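Local coordinates for protein adhesin (Streptococcus sanguinis SK1 = NCTC 7863, PDB 6VT2) that binds sialylated glycans through two tandem SigLec-like modules, probably attaching the bacterium to host glycoproteins, at residues A[169-174]-A[181-186]; A[327-332]-A[393-398]; A[233-238]-A[269-274]. One frame throughout, in Å; residues are numbered along the deposited sequence. Where two conformers were deposited one is given.

Contact 1 (A[169-174]-A[181-186]); sequences TSTYSV and TITYPD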
# COMPACT_ATOMS: atom_id res chain seq x y z
N THR A 169 6.86 7.87 -22.62
CA THR A 169 6.49 9.00 -23.49
C THR A 169 4.96 9.01 -23.71
O THR A 169 4.51 9.88 -24.42
CB THR A 169 7.36 8.90 -24.74
OG1 THR A 169 7.70 7.52 -24.82
CG2 THR A 169 8.65 9.67 -24.59
N SER A 170 4.23 8.03 -23.17
CA SER A 170 2.77 7.93 -23.32
C SER A 170 2.14 9.11 -22.61
O SER A 170 2.63 9.47 -21.56
CB SER A 170 2.20 6.65 -22.80
OG SER A 170 2.83 5.52 -23.36
N THR A 171 1.14 9.72 -23.22
CA THR A 171 0.42 10.85 -22.62
C THR A 171 -0.96 10.36 -22.25
O THR A 171 -1.30 9.35 -22.65
CB THR A 171 0.46 12.09 -23.51
OG1 THR A 171 -0.19 11.83 -24.74
CG2 THR A 171 1.88 12.53 -23.79
N TYR A 172 -1.61 11.02 -21.32
CA TYR A 172 -2.92 10.62 -20.80
C TYR A 172 -3.85 11.82 -20.83
O TYR A 172 -3.40 12.85 -20.44
CB TYR A 172 -2.74 10.16 -19.37
CG TYR A 172 -1.84 8.98 -19.27
CD1 TYR A 172 -0.47 9.11 -19.17
CD2 TYR A 172 -2.34 7.71 -19.33
CE1 TYR A 172 0.36 8.02 -19.06
CE2 TYR A 172 -1.51 6.60 -19.29
CZ TYR A 172 -0.16 6.75 -19.13
OH TYR A 172 0.64 5.65 -19.07
N SER A 173 -5.07 11.64 -21.30
CA SER A 173 -6.10 12.68 -21.30
C SER A 173 -7.33 12.08 -20.61
O SER A 173 -7.62 10.98 -20.88
CB SER A 173 -6.39 13.11 -22.66
OG SER A 173 -7.36 14.12 -22.71
N VAL A 174 -8.00 12.81 -19.73
CA VAL A 174 -9.22 12.34 -19.09
C VAL A 174 -10.33 13.28 -19.49
O VAL A 174 -10.20 14.50 -19.36
CB VAL A 174 -9.08 12.30 -17.56
CG1 VAL A 174 -10.38 11.77 -16.93
CG2 VAL A 174 -7.91 11.50 -17.17
N THR A 181 -7.89 8.58 -22.38
CA THR A 181 -7.23 8.35 -23.65
C THR A 181 -5.74 8.28 -23.40
O THR A 181 -5.16 9.24 -22.88
CB THR A 181 -7.55 9.46 -24.63
OG1 THR A 181 -8.93 9.46 -24.91
CG2 THR A 181 -6.78 9.22 -25.97
N ILE A 182 -5.10 7.18 -23.74
CA ILE A 182 -3.63 7.00 -23.61
C ILE A 182 -3.10 7.20 -25.01
O ILE A 182 -3.60 6.58 -25.86
CB ILE A 182 -3.30 5.61 -23.06
CG1 ILE A 182 -4.00 5.39 -21.71
CG2 ILE A 182 -1.78 5.37 -22.97
CD1 ILE A 182 -3.90 4.00 -21.16
N THR A 183 -2.20 8.12 -25.22
CA THR A 183 -1.65 8.36 -26.55
C THR A 183 -0.23 7.84 -26.51
O THR A 183 0.54 8.33 -25.78
CB THR A 183 -1.70 9.82 -26.96
OG1 THR A 183 -3.07 10.22 -26.95
CG2 THR A 183 -1.16 10.09 -28.35
N TYR A 184 0.06 6.84 -27.31
CA TYR A 184 1.41 6.31 -27.40
C TYR A 184 2.20 7.29 -28.21
O TYR A 184 1.79 8.13 -28.91
CB TYR A 184 1.36 4.94 -28.03
CG TYR A 184 0.62 4.05 -27.11
CD1 TYR A 184 1.00 3.88 -25.80
CD2 TYR A 184 -0.54 3.50 -27.55
CE1 TYR A 184 0.24 3.13 -24.95
CE2 TYR A 184 -1.27 2.70 -26.72
CZ TYR A 184 -0.89 2.52 -25.42
OH TYR A 184 -1.63 1.75 -24.60
N PRO A 185 3.67 7.24 -28.18
CA PRO A 185 4.57 8.17 -28.90
C PRO A 185 4.33 8.26 -30.39
O PRO A 185 4.64 9.26 -31.02
CB PRO A 185 5.97 7.61 -28.60
CG PRO A 185 5.83 6.78 -27.40
CD PRO A 185 4.40 6.32 -27.31
N ASP A 186 3.77 7.24 -31.00
CA ASP A 186 3.45 7.31 -32.42
C ASP A 186 2.08 7.88 -32.72
O ASP A 186 1.69 7.92 -33.88
CB ASP A 186 3.62 5.90 -33.03
CG ASP A 186 2.53 4.97 -32.66
OD1 ASP A 186 1.84 5.21 -31.64
OD2 ASP A 186 2.31 3.98 -33.39

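Contact 2 (A[327-332]-A[393-398]); sequences YTPNNP and DTITAD. With CA (calcium ion), chain G.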
# COMPACT_ATOMS: atom_id res chain seq x y z
N TYR A 327 -6.27 -2.51 39.62
CA TYR A 327 -5.25 -3.03 40.51
C TYR A 327 -5.86 -4.01 41.49
O TYR A 327 -6.90 -3.75 42.07
CB TYR A 327 -4.62 -1.87 41.35
CG TYR A 327 -3.82 -0.98 40.44
CD1 TYR A 327 -2.73 -1.47 39.74
CD2 TYR A 327 -4.16 0.35 40.28
CE1 TYR A 327 -2.02 -0.67 38.88
CE2 TYR A 327 -3.48 1.13 39.40
CZ TYR A 327 -2.40 0.64 38.72
OH TYR A 327 -1.68 1.43 37.82
N THR A 328 -5.14 -5.11 41.73
CA THR A 328 -5.49 -6.07 42.77
C THR A 328 -4.25 -6.25 43.64
O THR A 328 -3.21 -6.68 43.11
CB THR A 328 -5.87 -7.39 42.13
OG1 THR A 328 -7.04 -7.17 41.35
CG2 THR A 328 -6.19 -8.41 43.19
N PRO A 329 -4.34 -5.93 44.93
CA PRO A 329 -3.20 -6.15 45.82
C PRO A 329 -2.81 -7.62 45.89
O PRO A 329 -3.66 -8.51 45.90
CB PRO A 329 -3.68 -5.63 47.17
CG PRO A 329 -4.82 -4.75 46.84
CD PRO A 329 -5.46 -5.26 45.62
N ASN A 330 -1.50 -7.83 45.98
CA ASN A 330 -0.92 -9.10 46.42
C ASN A 330 -0.93 -9.18 47.93
O ASN A 330 -0.75 -8.18 48.62
CB ASN A 330 0.50 -9.25 45.94
CG ASN A 330 0.58 -9.29 44.40
OD1 ASN A 330 -0.32 -9.78 43.74
ND2 ASN A 330 1.61 -8.73 43.87
N ASN A 331 -1.20 -10.38 48.42
CA ASN A 331 -1.16 -10.61 49.84
C ASN A 331 0.27 -10.70 50.31
O ASN A 331 1.17 -11.03 49.54
CB ASN A 331 -1.89 -11.90 50.14
CG ASN A 331 -3.32 -11.82 49.74
OD1 ASN A 331 -3.87 -12.73 49.09
ND2 ASN A 331 -3.95 -10.75 50.12
N PRO A 332 0.51 -10.44 51.58
CA PRO A 332 1.88 -10.58 52.12
C PRO A 332 2.35 -12.03 52.12
O PRO A 332 1.57 -12.97 52.16
CB PRO A 332 1.76 -10.04 53.54
CG PRO A 332 0.40 -10.11 53.87
CD PRO A 332 -0.44 -9.98 52.60
N ASP A 393 -8.87 -0.81 48.05
CA ASP A 393 -8.99 -2.25 48.16
C ASP A 393 -8.80 -2.55 49.62
O ASP A 393 -8.29 -1.72 50.38
CB ASP A 393 -7.98 -3.00 47.30
CG ASP A 393 -8.40 -3.11 45.84
OD1 ASP A 393 -9.56 -3.44 45.60
OD2 ASP A 393 -7.57 -2.96 44.95
N THR A 394 -9.25 -3.72 50.04
CA THR A 394 -9.07 -4.20 51.40
C THR A 394 -8.33 -5.52 51.35
O THR A 394 -8.69 -6.41 50.56
CB THR A 394 -10.40 -4.37 52.10
OG1 THR A 394 -11.07 -3.12 52.19
CG2 THR A 394 -10.12 -4.93 53.56
N ILE A 395 -7.29 -5.65 52.13
CA ILE A 395 -6.68 -6.99 52.35
C ILE A 395 -7.19 -7.43 53.72
O ILE A 395 -6.94 -6.75 54.67
CB ILE A 395 -5.18 -6.90 52.32
CG1 ILE A 395 -4.68 -6.24 51.04
CG2 ILE A 395 -4.53 -8.24 52.57
CD1 ILE A 395 -3.24 -5.98 51.04
N THR A 396 -7.86 -8.56 53.79
CA THR A 396 -8.48 -9.00 55.05
C THR A 396 -7.44 -9.48 56.04
O THR A 396 -6.42 -9.88 55.66
CB THR A 396 -9.57 -10.03 54.74
OG1 THR A 396 -8.94 -11.08 54.03
CG2 THR A 396 -10.68 -9.43 53.93
N ALA A 397 -7.81 -9.43 57.31
CA ALA A 397 -6.94 -9.78 58.45
C ALA A 397 -6.57 -11.26 58.40
O ALA A 397 -5.49 -11.55 58.73
CB ALA A 397 -7.61 -9.39 59.73
N ASP A 398 -7.34 -12.13 57.76
CA ASP A 398 -6.92 -13.52 57.60
C ASP A 398 -5.74 -13.63 56.62
O ASP A 398 -5.11 -14.62 56.61
CB ASP A 398 -8.08 -14.44 57.25
CG ASP A 398 -8.76 -14.08 55.97
OD1 ASP A 398 -8.37 -13.17 55.37
OD2 ASP A 398 -9.66 -14.82 55.57
CA CA G . -9.08 -3.51 43.13
O HOH W 1 -9.41 -5.19 41.32
O HOH W 2 -11.48 -3.76 43.10
O HOH W 3 -8.85 -5.73 43.85

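Contact 3 (A[233-238]-A[269-274]); sequences GKITNV and NNATEQ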
# COMPACT_ATOMS: atom_id res chain seq x y z
N GLY A 233 -11.20 5.43 0.10
CA GLY A 233 -9.92 5.31 0.71
C GLY A 233 -9.37 6.60 1.23
O GLY A 233 -8.21 6.61 1.70
N LYS A 234 -10.16 7.69 1.20
CA LYS A 234 -9.67 9.00 1.59
C LYS A 234 -10.70 9.71 2.45
O LYS A 234 -11.87 9.82 2.09
CB LYS A 234 -9.35 9.83 0.35
CG LYS A 234 -9.08 11.27 0.60
CD LYS A 234 -7.86 11.49 1.51
CE LYS A 234 -7.56 12.97 1.62
NZ LYS A 234 -6.64 13.27 2.73
N ILE A 235 -10.25 10.18 3.61
CA ILE A 235 -11.00 11.10 4.44
C ILE A 235 -10.25 12.41 4.51
O ILE A 235 -9.02 12.43 4.68
CB ILE A 235 -11.24 10.48 5.84
CG1 ILE A 235 -12.20 9.30 5.66
CG2 ILE A 235 -11.66 11.49 6.83
CD1 ILE A 235 -12.33 8.50 6.96
N THR A 236 -11.01 13.49 4.39
CA THR A 236 -10.47 14.83 4.41
C THR A 236 -10.70 15.53 5.73
O THR A 236 -9.97 16.48 6.03
CB THR A 236 -11.06 15.70 3.31
OG1 THR A 236 -12.48 15.87 3.47
CG2 THR A 236 -10.76 15.04 1.97
N ASN A 237 -11.67 15.12 6.54
CA ASN A 237 -11.93 15.84 7.77
C ASN A 237 -12.57 14.90 8.76
O ASN A 237 -13.44 14.13 8.36
CB ASN A 237 -12.85 17.02 7.53
CG ASN A 237 -13.22 17.73 8.80
OD1 ASN A 237 -14.25 17.43 9.41
ND2 ASN A 237 -12.37 18.64 9.22
N VAL A 238 -12.18 15.02 10.03
CA VAL A 238 -12.83 14.39 11.18
C VAL A 238 -13.25 15.50 12.11
O VAL A 238 -12.43 16.36 12.47
CB VAL A 238 -11.90 13.38 11.86
CG1 VAL A 238 -12.53 12.86 13.13
CG2 VAL A 238 -11.52 12.30 10.90
N ASN A 269 -5.00 8.33 0.29
CA ASN A 269 -5.22 6.90 0.56
C ASN A 269 -5.05 6.64 2.06
O ASN A 269 -4.55 5.61 2.40
CB ASN A 269 -4.30 6.06 -0.34
CG ASN A 269 -4.52 4.59 -0.18
OD1 ASN A 269 -3.64 3.77 -0.25
ND2 ASN A 269 -5.74 4.24 0.06
N ASN A 270 -5.58 7.55 2.86
CA ASN A 270 -5.36 7.56 4.29
C ASN A 270 -6.43 6.83 5.09
O ASN A 270 -6.36 6.81 6.31
CB ASN A 270 -5.27 8.99 4.78
CG ASN A 270 -6.56 9.73 4.69
OD1 ASN A 270 -7.55 9.24 4.10
ND2 ASN A 270 -6.57 10.94 5.24
N ALA A 271 -7.35 6.15 4.45
CA ALA A 271 -8.53 5.72 5.15
C ALA A 271 -9.20 4.56 4.45
O ALA A 271 -10.29 4.71 3.89
CB ALA A 271 -9.49 6.89 5.30
N THR A 272 -8.53 3.44 4.45
CA THR A 272 -9.11 2.19 3.93
C THR A 272 -9.53 1.33 5.11
O THR A 272 -9.11 1.53 6.15
CB THR A 272 -8.12 1.45 3.04
OG1 THR A 272 -7.07 0.89 3.82
CG2 THR A 272 -7.58 2.37 1.98
N GLU A 273 -10.32 0.31 4.86
CA GLU A 273 -10.74 -0.55 5.98
C GLU A 273 -9.50 -1.26 6.53
O GLU A 273 -9.38 -1.40 7.72
CB GLU A 273 -11.82 -1.53 5.50
CG GLU A 273 -12.57 -2.20 6.63
CD GLU A 273 -13.88 -2.87 6.26
OE1 GLU A 273 -14.29 -2.77 5.09
OE2 GLU A 273 -14.50 -3.46 7.15
N GLN A 274 -8.63 -1.73 5.66
CA GLN A 274 -7.42 -2.43 6.12
C GLN A 274 -6.48 -1.46 6.84
O GLN A 274 -5.86 -1.85 7.80
CB GLN A 274 -6.78 -3.05 4.89
CG GLN A 274 -5.47 -3.76 5.17
CD GLN A 274 -5.69 -4.89 6.11
OE1 GLN A 274 -6.73 -5.52 6.10
NE2 GLN A 274 -4.74 -5.10 6.99

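Contact 1 (A[169-174]-A[181-186])
Thr171 and Thr183 pair across this antiparallel hairpin through two backbone bonds. Thr171 N reaches Thr183 O at 3.0 Å, and Thr183 N returns to Thr171 O at the same length. Ser173 and Thr181 form the next hydrogen-bonded pair. Its shorter bond runs from Thr181 N to Ser173 O, 2.8 Å. The non-hydrogen-bonded pair Tyr172 and Ile182 lies between them. Here the close backbone approaches are CA-H...O contacts, such as Tyr172 CA to Thr181 O at 3.4 Å.

The apolar contact is on the face of Tyr172 and Ile182. Their side chains run side by side in the same direction. Tyr172 CE2 meets Ile182 CG1 at 3.7 Å, obliquely to the ring. Helix 149-162 covers Tyr172 through Val159 and Lys160.

On the other face, Thr171 OG1 sits between its own N and carbonyl carbon (chi1 62°). From there it touches Thr183 CB at 3.4 Å.

Ser170 and Thr169, just before the first strand, meet Tyr184 and Pro185, just after the second. Ser170 OG lies at the edge of the Tyr184 ring, 3.5 Å from CD1, but its hydrogen bond goes to Pro167 O. Thr169 OG1 abuts Pro185 CG at 3.3 Å, the two side chains crossing nearly at a right angle. Tyr184 OH bonds to Asp190, a calcium ligand. The arrangement is an antiparallel beta hairpin, within the three-stranded sheet of the atypical Rib domain.

Contact 2 (A[327-332]-A[393-398])
Tyr327 O and Asp393 OD2, both acceptors, lie only 3.1 Å apart because both bind the same calcium ion. The cation draws the two oxygens together. Tyr327 gives its backbone carbonyl, at 2.4 Å from the calcium. Asp393 binds with both carboxylate oxygens, OD1 at 2.5 Å and OD2 at 2.4 Å. Three waters add to the shell, and Thr324 completes it with O and OG1. Water 1 also hydrogen-bonds to Thr328 OG1. Asp393 OD2 has a further partner in Tyr382 OH.

Pro329 sits against the aspartate. Its CD lies 3.2 Å from Asp393 OD2, and its CG packs on Asp393 CB. The ring then continues to Ile395, with Pro329 CB 3.9 Å from Ile395 CD1. The CG1 branch of Ile395 is anti to its carbonyl carbon (chi1 -54°), which carries CD1 to the proline. The CG2 branch goes to Asn331 instead, 3.6 Å from ND2. The two side chains run alongside in opposing senses. Val378 and Val380 of the adjacent strand, with Val356 of helix 346-360, pack on Ile395 as well.

The loop therefore meets the strand in two ways, calcium at one end, and van der Waals contact of Pro329 and Asn331 with Ile395 at the other. The bidentate grip fixes the carboxylate's rotation. The positive ion probably offsets the repulsion between the carboxylate of Asp393 and the carbonyl oxygen of Tyr327.

Contact 3 (A[233-238]-A[269-274])
Ile235 O is gripped by two nitrogens, Asn270 ND2 and Lys234 NZ. The bond from Asn270 ND2 is the shorter, 2.9 Å to Ile235 O, and nearly straight, 167° at the hydrogen. It arrives in the carbonyl plane. Lys234 NZ comes from above that plane, at 3.2 Å from Ile235 O. The same amine also bonds to Asn267 O.

Asn270 uses both ends of its amide on one residue. Its OD1 accepts Ile235 N at 2.9 Å, on a lone pair, while ND2 donates to the carbonyl. The pairing resembles what the backbone of a neighbouring strand would offer to this edge strand. Asn270 CG lies between the backbone N and carbonyl carbon (chi1 68°), which turns the amide onto Ile235. ND2 also bonds to Asn264 O. With a bond at each end, the amide's rotation is fixed; Ile235 O lies close to its plane.

A further bond joins the main chains, Ala271 N to Gly233 O, 2.9 Å. It is bent and comes from well above the carbonyl plane. Gly233 has a positive phi of 83°, which favours glycine.

Apolar contact is made by Ala271 CB, 3.6 Å from Ile235 CG1. Leu277 of strand 277-283 touches Ile235, Asn270 and Ala271. Phe228 of strand 222-229 also packs on Ile235. The loop 269-274 so ties the edge strand 235-239 of one sheet to strands of the other.

Along the chain the order is contact 1, contact 3, contact 2, and none touch. Contacts 1 and 2, in the two atypical Rib domains, have centres about 76 Å apart. Contact 3, in the second SigLec-like domain, is centred about 30 Å from the centre of contact 1 and 48 Å from that of contact 2. Each contact lies near a calcium ion of its own. Contact 2 holds two calcium-binding residues; the side chain of Tyr184 in contact 1 is about 5 Å from its ion, and that of Ile235 in contact 3 about 7 Å. The Tyr184 to Asp190 hydrogen bond has its counterpart in Tyr382 to Asp393, each aspartate a calcium ligand. No contact includes a glycan-pocket residue.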